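Local coordinates for protein mnemiopsin 1 (Mnemiopsis leidyi, PDB 5VP3) that emits light when calcium binds, a ctenophore EF-hand photoprotein that probably oxidises a bound coelenterazine in the process, at residues E34-R39 against E99-A104; K38-F43 against G49-D54; F86-D91 against R106-A111. All coordinates share one frame; numbering follows the deposited sequence.

Contact 1 (E34-R39 against E99-A104)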
# COMPACT_ATOMS: atom_id res chain seq x y z
N GLU A 34 -6.73 -6.97 -13.50
CA GLU A 34 -5.58 -6.60 -14.33
C GLU A 34 -4.54 -5.87 -13.50
O GLU A 34 -3.35 -6.23 -13.50
CB GLU A 34 -6.04 -5.76 -15.52
CG GLU A 34 -4.88 -5.24 -16.37
CD GLU A 34 -5.30 -4.41 -17.55
OE1 GLU A 34 -6.47 -3.98 -17.59
OE2 GLU A 34 -4.44 -4.21 -18.45
N ARG A 35 -4.98 -4.86 -12.75
CA ARG A 35 -4.06 -4.06 -11.93
C ARG A 35 -3.43 -4.90 -10.83
O ARG A 35 -2.21 -4.80 -10.61
CB ARG A 35 -4.80 -2.85 -11.36
CG ARG A 35 -4.21 -2.27 -10.08
CD ARG A 35 -5.11 -1.14 -9.55
NE ARG A 35 -5.02 -0.97 -8.10
CZ ARG A 35 -5.73 -0.06 -7.43
NH1 ARG A 35 -6.59 0.73 -8.07
NH2 ARG A 35 -5.58 0.06 -6.11
N LEU A 36 -4.20 -5.75 -10.16
CA LEU A 36 -3.59 -6.52 -9.08
C LEU A 36 -2.49 -7.43 -9.60
O LEU A 36 -1.36 -7.42 -9.09
CB LEU A 36 -4.65 -7.31 -8.31
CG LEU A 36 -5.50 -6.46 -7.36
CD1 LEU A 36 -6.71 -7.22 -6.95
CD2 LEU A 36 -4.73 -5.98 -6.11
N TYR A 37 -2.78 -8.18 -10.67
CA TYR A 37 -1.76 -9.12 -11.16
C TYR A 37 -0.53 -8.38 -11.69
O TYR A 37 0.62 -8.85 -11.53
CB TYR A 37 -2.37 -10.03 -12.23
CG TYR A 37 -3.18 -11.14 -11.60
CD1 TYR A 37 -2.59 -12.01 -10.70
CD2 TYR A 37 -4.53 -11.32 -11.89
CE1 TYR A 37 -3.31 -13.02 -10.10
CE2 TYR A 37 -5.27 -12.33 -11.28
CZ TYR A 37 -4.65 -13.18 -10.38
OH TYR A 37 -5.33 -14.22 -9.74
N LYS A 38 -0.73 -7.22 -12.29
CA LYS A 38 0.40 -6.41 -12.75
C LYS A 38 1.24 -5.93 -11.56
O LYS A 38 2.47 -5.88 -11.64
CB LYS A 38 -0.12 -5.24 -13.58
CG LYS A 38 0.93 -4.24 -13.95
CD LYS A 38 0.45 -3.30 -15.05
CE LYS A 38 1.62 -2.44 -15.56
NZ LYS A 38 1.23 -1.59 -16.70
N ARG A 39 0.58 -5.57 -10.46
CA ARG A 39 1.33 -5.19 -9.27
C ARG A 39 2.10 -6.38 -8.72
O ARG A 39 3.28 -6.25 -8.36
CB ARG A 39 0.41 -4.64 -8.19
CG ARG A 39 0.14 -3.19 -8.30
CD ARG A 39 0.91 -2.39 -7.25
NE ARG A 39 0.61 -1.00 -7.53
CZ ARG A 39 -0.56 -0.42 -7.25
NH1 ARG A 39 -1.52 -1.09 -6.63
NH2 ARG A 39 -0.76 0.84 -7.58
N GLU A 99 -1.41 -16.99 -6.82
CA GLU A 99 -2.79 -17.47 -6.91
C GLU A 99 -3.64 -17.06 -5.71
O GLU A 99 -4.88 -17.12 -5.79
CB GLU A 99 -2.80 -19.00 -7.06
CG GLU A 99 -1.86 -19.71 -6.09
CD GLU A 99 -0.48 -20.12 -6.69
OE1 GLU A 99 0.17 -19.35 -7.47
OE2 GLU A 99 -0.04 -21.23 -6.33
N ASP A 100 -3.01 -16.59 -4.64
CA ASP A 100 -3.71 -16.06 -3.48
C ASP A 100 -3.70 -14.53 -3.42
O ASP A 100 -4.20 -13.95 -2.45
CB ASP A 100 -3.07 -16.59 -2.21
CG ASP A 100 -3.37 -18.07 -1.97
OD1 ASP A 100 -4.48 -18.50 -2.31
OD2 ASP A 100 -2.49 -18.77 -1.43
N TRP A 101 -3.12 -13.87 -4.41
CA TRP A 101 -2.88 -12.43 -4.27
C TRP A 101 -4.18 -11.65 -4.31
O TRP A 101 -4.39 -10.75 -3.49
CB TRP A 101 -1.94 -11.95 -5.35
CG TRP A 101 -1.70 -10.43 -5.42
CD1 TRP A 101 -1.96 -9.64 -6.48
CD2 TRP A 101 -1.08 -9.58 -4.44
NE1 TRP A 101 -1.56 -8.35 -6.23
CE2 TRP A 101 -1.02 -8.29 -4.98
CE3 TRP A 101 -0.59 -9.79 -3.15
CZ2 TRP A 101 -0.48 -7.21 -4.29
CZ3 TRP A 101 -0.07 -8.71 -2.45
CH2 TRP A 101 -0.01 -7.43 -3.03
N VAL A 102 -5.05 -11.94 -5.28
CA VAL A 102 -6.32 -11.21 -5.39
C VAL A 102 -7.10 -11.36 -4.10
O VAL A 102 -7.63 -10.38 -3.54
CB VAL A 102 -7.15 -11.70 -6.59
CG1 VAL A 102 -8.49 -10.99 -6.65
CG2 VAL A 102 -6.38 -11.51 -7.91
N GLU A 103 -7.19 -12.59 -3.62
CA GLU A 103 -7.95 -12.86 -2.41
C GLU A 103 -7.33 -12.15 -1.22
O GLU A 103 -8.06 -11.58 -0.38
CB GLU A 103 -7.98 -14.37 -2.15
CG GLU A 103 -8.81 -14.69 -0.92
CD GLU A 103 -8.96 -16.19 -0.65
OE1 GLU A 103 -8.40 -17.02 -1.40
OE2 GLU A 103 -9.62 -16.50 0.36
N ALA A 104 -6.00 -12.18 -1.11
CA ALA A 104 -5.33 -11.48 -0.01
C ALA A 104 -5.68 -10.00 -0.03
O ALA A 104 -5.96 -9.41 1.02
CB ALA A 104 -3.81 -11.67 -0.12
O HOH W 1 -4.56 -14.32 -6.98
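W101 and L36 meet through the rim of the indole: the ring turns its pyrrole edge, not a face, to the helix 30-43 backbone, and the carbonyl O of L36 lies near the ring plane, 3.0 Å from W101 NE1. At 132° the N-H is bent well off the line to this oxygen, and the hydrogen bond is weak. The indole is brought there by its first torsion, 174°, which sets CG opposite the backbone N and sends the ring out from helix 101-117. Beside this polar link L36 CB packs at 3.9 Å from W101 NE1, while L36 CD1 reaches on to V102 CG1, the two side chains standing at about a right angle.

V102 divides its methyls between two partners. CG1 faces the leucine, and CG2 lies 3.4 Å from CZ of Y37, obliquely to the phenol ring. The hydroxyl end of the same tyrosine holds water 1, 2.9 Å from Y37 OH, and this water also accepts the backbone N-H of V102 at 3.0 Å. Elsewhere W101 meets the ring of F40 edge-to-face and touches L96 of strand 96-97.

The contact thus packs the start of helix 101-117 against the entering helix of the first metal-binding EF-hand. Apolar side chains make up most of it, the water gives a first-turn amide an acceptor, and the L36 carbonyl meets the indole N-H only weakly.

Contact 2 (K38-F43 against G49-D54). With CD (cadmium ion), chain B.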
# COMPACT_ATOMS: atom_id res chain seq x y z
N LYS A 38 -0.73 -7.22 -12.29
CA LYS A 38 0.40 -6.41 -12.75
C LYS A 38 1.24 -5.93 -11.56
O LYS A 38 2.47 -5.88 -11.64
CB LYS A 38 -0.12 -5.24 -13.58
CG LYS A 38 0.93 -4.24 -13.95
CD LYS A 38 0.45 -3.30 -15.05
CE LYS A 38 1.62 -2.44 -15.56
NZ LYS A 38 1.23 -1.59 -16.70
N ARG A 39 0.58 -5.57 -10.46
CA ARG A 39 1.33 -5.19 -9.27
C ARG A 39 2.10 -6.38 -8.72
O ARG A 39 3.28 -6.25 -8.36
CB ARG A 39 0.41 -4.64 -8.19
CG ARG A 39 0.14 -3.19 -8.30
CD ARG A 39 0.91 -2.39 -7.25
NE ARG A 39 0.61 -1.00 -7.53
CZ ARG A 39 -0.56 -0.42 -7.25
NH1 ARG A 39 -1.52 -1.09 -6.63
NH2 ARG A 39 -0.76 0.84 -7.58
N PHE A 40 1.46 -7.55 -8.68
CA PHE A 40 2.18 -8.73 -8.19
C PHE A 40 3.42 -8.97 -9.02
O PHE A 40 4.53 -9.08 -8.49
CB PHE A 40 1.29 -9.97 -8.23
CG PHE A 40 1.93 -11.17 -7.59
CD1 PHE A 40 2.85 -11.93 -8.28
CD2 PHE A 40 1.61 -11.53 -6.30
CE1 PHE A 40 3.44 -13.02 -7.71
CE2 PHE A 40 2.21 -12.63 -5.71
CZ PHE A 40 3.14 -13.38 -6.43
N ASP A 41 3.26 -8.99 -10.33
CA ASP A 41 4.37 -9.36 -11.19
C ASP A 41 5.46 -8.29 -11.16
O ASP A 41 6.64 -8.61 -11.29
CB ASP A 41 3.83 -9.59 -12.60
CG ASP A 41 2.97 -10.83 -12.69
OD1 ASP A 41 3.03 -11.67 -11.76
OD2 ASP A 41 2.20 -10.98 -13.67
N THR A 42 5.09 -7.04 -10.97
CA THR A 42 6.14 -6.03 -10.81
C THR A 42 6.90 -6.24 -9.50
O THR A 42 8.11 -6.03 -9.46
CB THR A 42 5.54 -4.64 -10.84
OG1 THR A 42 4.77 -4.48 -12.04
CG2 THR A 42 6.65 -3.62 -10.80
N PHE A 43 6.19 -6.63 -8.43
CA PHE A 43 6.81 -6.81 -7.12
C PHE A 43 7.63 -8.09 -7.09
O PHE A 43 8.64 -8.17 -6.38
CB PHE A 43 5.74 -6.90 -6.03
CG PHE A 43 5.20 -5.56 -5.57
CD1 PHE A 43 5.98 -4.43 -5.54
CD2 PHE A 43 3.89 -5.47 -5.12
CE1 PHE A 43 5.45 -3.21 -5.08
CE2 PHE A 43 3.36 -4.27 -4.67
CZ PHE A 43 4.15 -3.14 -4.63
N GLY A 49 6.61 -16.54 -9.01
CA GLY A 49 5.24 -16.74 -8.56
C GLY A 49 5.00 -16.55 -7.08
O GLY A 49 3.91 -16.89 -6.60
N LYS A 50 5.96 -16.03 -6.35
CA LYS A 50 5.84 -15.75 -4.94
C LYS A 50 6.26 -14.30 -4.68
O LYS A 50 7.21 -13.79 -5.29
CB LYS A 50 6.69 -16.71 -4.12
CG LYS A 50 6.48 -16.63 -2.62
CD LYS A 50 7.24 -17.76 -1.86
CE LYS A 50 8.80 -17.66 -2.00
NZ LYS A 50 9.49 -18.92 -1.53
N MET A 51 5.54 -13.65 -3.81
CA MET A 51 5.94 -12.36 -3.28
C MET A 51 6.53 -12.55 -1.88
O MET A 51 5.92 -13.21 -1.04
CB MET A 51 4.72 -11.45 -3.25
CG MET A 51 5.01 -10.03 -2.96
SD MET A 51 3.41 -9.18 -2.78
CE MET A 51 3.00 -9.11 -4.50
N THR A 52 7.73 -12.02 -1.65
CA THR A 52 8.38 -12.06 -0.34
C THR A 52 8.57 -10.64 0.21
O THR A 52 8.60 -9.66 -0.53
CB THR A 52 9.75 -12.70 -0.41
OG1 THR A 52 10.57 -11.86 -1.23
CG2 THR A 52 9.69 -14.13 -1.01
N MET A 53 8.76 -10.55 1.53
CA MET A 53 9.06 -9.26 2.13
C MET A 53 10.32 -8.65 1.56
O MET A 53 10.40 -7.42 1.39
CB MET A 53 9.22 -9.40 3.63
CG MET A 53 7.94 -9.40 4.38
SD MET A 53 6.89 -7.95 4.13
CE MET A 53 5.84 -8.34 5.58
N ASP A 54 11.33 -9.46 1.30
CA ASP A 54 12.56 -8.92 0.74
C ASP A 54 12.29 -8.22 -0.58
O ASP A 54 12.84 -7.15 -0.85
CB ASP A 54 13.60 -10.02 0.56
CG ASP A 54 14.42 -10.19 1.79
OD1 ASP A 54 15.33 -9.36 2.02
OD2 ASP A 54 14.09 -11.12 2.55
CD CD B . 9.40 -13.77 -5.98
O HOH W 2 10.35 -15.01 -4.08
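On helix 30-43, in the turn that bears F40 and F43, whose rings meet G49-M51, the carbonyl O of K38 is gripped twice by T42. The backbone N of T42 comes at 2.9 Å and its OG1 at 2.7 Å from K38 O, from opposite faces of the carbonyl plane, with the hydroxyl tilted 29° out of that plane. This pair of hydrogen bonds ties T42 to its own helix, while the neighbouring phenylalanines make the contact.

M51 carries most of the other side. With CG opposite its backbone N and the chain bent at its last torsion, -75°, the terminal methyl turns in between the two rings. M51 CE is 3.3 Å from F40 CD2, a tight approach, and M51 CE is 3.8 Å from F43 CD2, near the plane of that ring at its edge. The sulfur makes an oblique Met-aromatic contact, M51 SD lying 5.3 Å from the centroid of the F40 ring. The far end of F40 runs on to the backbone, where F40 CZ is 3.6 Å from G49 O and the carbonyl carbon of G49 lies in the ring plane, at its edge.

The next residue turns to the metal: the cadmium ion is bound by K50 O at 2.3 Å and by water 2, with D44, D46, D48 and E55 completing the site. M51 and L96 share backbone hydrogen bonding, as in the short sheet that joins paired EF-hands. Apolar packing from the entering helix therefore backs the strand whose carbonyl is a ligand, so the metal loop is held on one side by oxygen coordination and on the other by aromatic rings.

Contact 3 (F86-D91 against R106-A111)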
# COMPACT_ATOMS: atom_id res chain seq x y z
N PHE A 86 2.40 -7.42 5.55
CA PHE A 86 1.97 -8.53 6.39
C PHE A 86 0.45 -8.65 6.41
O PHE A 86 -0.11 -9.75 6.32
CB PHE A 86 2.51 -8.34 7.81
CG PHE A 86 2.27 -9.49 8.73
CD1 PHE A 86 2.52 -10.80 8.33
CD2 PHE A 86 1.86 -9.26 10.04
CE1 PHE A 86 2.32 -11.85 9.21
CE2 PHE A 86 1.66 -10.29 10.92
CZ PHE A 86 1.88 -11.60 10.51
N HIS A 87 -0.23 -7.53 6.57
CA HIS A 87 -1.69 -7.60 6.59
C HIS A 87 -2.28 -7.81 5.21
O HIS A 87 -3.45 -8.23 5.10
CB HIS A 87 -2.23 -6.34 7.26
CG HIS A 87 -2.16 -6.39 8.75
ND1 HIS A 87 -3.28 -6.46 9.55
CD2 HIS A 87 -1.09 -6.41 9.59
CE1 HIS A 87 -2.90 -6.52 10.82
NE2 HIS A 87 -1.59 -6.47 10.87
N LYS A 88 -1.50 -7.54 4.14
CA LYS A 88 -1.86 -7.93 2.78
C LYS A 88 -1.54 -9.38 2.48
O LYS A 88 -1.72 -9.79 1.34
CB LYS A 88 -1.10 -7.09 1.74
CG LYS A 88 -1.57 -5.63 1.55
CD LYS A 88 -2.63 -5.51 0.50
CE LYS A 88 -2.46 -4.21 -0.29
NZ LYS A 88 -3.76 -3.78 -0.84
N GLY A 89 -1.06 -10.15 3.45
CA GLY A 89 -0.85 -11.58 3.27
C GLY A 89 0.58 -12.01 3.04
O GLY A 89 0.82 -13.21 2.91
N VAL A 90 1.54 -11.08 2.99
CA VAL A 90 2.93 -11.46 2.77
C VAL A 90 3.51 -11.94 4.08
O VAL A 90 3.99 -11.14 4.90
CB VAL A 90 3.76 -10.30 2.18
CG1 VAL A 90 5.16 -10.78 1.81
CG2 VAL A 90 3.07 -9.76 0.95
N ASP A 91 3.43 -13.23 4.31
CA ASP A 91 4.09 -13.83 5.47
C ASP A 91 5.60 -13.57 5.42
O ASP A 91 6.22 -13.77 4.37
CB ASP A 91 3.82 -15.32 5.50
CG ASP A 91 4.14 -15.91 6.82
OD1 ASP A 91 3.32 -15.68 7.74
OD2 ASP A 91 5.22 -16.53 6.95
N ARG A 106 -8.47 -8.63 -1.25
CA ARG A 106 -9.86 -8.37 -0.94
C ARG A 106 -10.16 -8.63 0.53
O ARG A 106 -11.00 -7.95 1.10
CB ARG A 106 -10.76 -9.22 -1.85
CG ARG A 106 -10.77 -8.72 -3.30
CD ARG A 106 -11.59 -7.45 -3.47
NE ARG A 106 -10.78 -6.23 -3.38
CZ ARG A 106 -11.27 -5.03 -3.06
NH1 ARG A 106 -10.46 -3.98 -3.02
NH2 ARG A 106 -12.55 -4.85 -2.76
N VAL A 107 -9.48 -9.57 1.19
CA VAL A 107 -9.77 -9.72 2.61
C VAL A 107 -9.14 -8.58 3.39
O VAL A 107 -9.66 -8.19 4.45
CB VAL A 107 -9.30 -11.09 3.14
CG1 VAL A 107 -7.78 -11.25 2.98
CG2 VAL A 107 -9.75 -11.30 4.62
N PHE A 108 -8.01 -8.06 2.92
CA PHE A 108 -7.45 -6.87 3.56
C PHE A 108 -8.43 -5.70 3.48
O PHE A 108 -8.60 -4.96 4.46
CB PHE A 108 -6.12 -6.51 2.90
CG PHE A 108 -5.55 -5.21 3.39
CD1 PHE A 108 -4.87 -5.16 4.59
CD2 PHE A 108 -5.74 -4.04 2.69
CE1 PHE A 108 -4.37 -3.98 5.07
CE2 PHE A 108 -5.22 -2.83 3.16
CZ PHE A 108 -4.54 -2.82 4.35
N ALA A 109 -9.11 -5.53 2.34
CA ALA A 109 -10.04 -4.42 2.21
C ALA A 109 -11.19 -4.53 3.20
O ALA A 109 -11.64 -3.52 3.76
CB ALA A 109 -10.61 -4.35 0.79
N GLU A 110 -11.74 -5.74 3.37
CA GLU A 110 -12.77 -5.93 4.38
C GLU A 110 -12.24 -5.62 5.78
O GLU A 110 -12.95 -5.01 6.59
CB GLU A 110 -13.30 -7.36 4.32
CG GLU A 110 -14.35 -7.68 5.37
CD GLU A 110 -15.66 -6.93 5.21
OE1 GLU A 110 -15.97 -6.47 4.10
OE2 GLU A 110 -16.41 -6.83 6.22
N ALA A 111 -11.01 -6.04 6.08
CA ALA A 111 -10.44 -5.77 7.40
C ALA A 111 -10.27 -4.26 7.63
O ALA A 111 -10.51 -3.78 8.74
CB ALA A 111 -9.11 -6.50 7.55
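A Schellman motif ends helix 71-87, and the residues just before its glycine rest on F108 of helix 101-117. G89 has a positive phi, 103°, a backbone shape in which a side chain would be jammed against the preceding carbonyl O, and its N bonds back to F86 O at 3.0 Å. The turn brings H87 and K88 against the phenylalanine.

F108 points toward this helix end from its backbone, and a first torsion of 173°, with CG opposite the backbone N, lays the ring against H87 and K88. The carbonyl O of H87 approaches the ring obliquely, 3.4 Å from F108 CD1, and H87 CB packs 3.9 Å from F108 CE1, while the imidazole itself leads elsewhere. K88 takes another line: its chain, bent at the second and third torsions, passes over one face of the ring, with CD 4.1 Å from F108 CG. The ammonium group runs on past the ring, and NZ, although 4.1 Å from F108 CD2, finds its polar partners beyond the two segments, in N105 OD1 and W190 O. H87 O likewise accepts a hydrogen bond from outside, from S10 OG of helix 9-16. F84 meets the F108 ring with planes at about 75°, and I124 of helix 123-135 touches it as well.

Replacing F108 with an alanine would probably open a gap beneath the helix end and leave the K88 methylenes and H87 CB without the ring they pack on.

The chemistry is a division of labour: the aromatic ring packs against the methylenes of H87 and K88 and against the H87 carbonyl, while that carbonyl and the K88 ammonium take their hydrogen bonds from S10, N105 and W190.

Overall arrangement
From the N terminus, helix 30-43 supplies the first segment of contacts 1 and 2, which share K38 and R39. Contact 2 closes the shortest loop, with five residues between its segments, within the metal-binding EF-hand, and its span falls within that of contact 1. Contact 3 opens at the end of helix 71-87 and returns to helix 101-117 after strand 96-97 pairs with strand 50-51. Contact 1 spans the longest interval, joining helix 30-43 to the start of helix 101-117, and crosses contact 3. Contacts 2 and 3 lie in series. W101 links contact 1 to contact 2 through M51, while A104 meets K88 and M53 meets V90, joining the first EF-hand to the helices that follow.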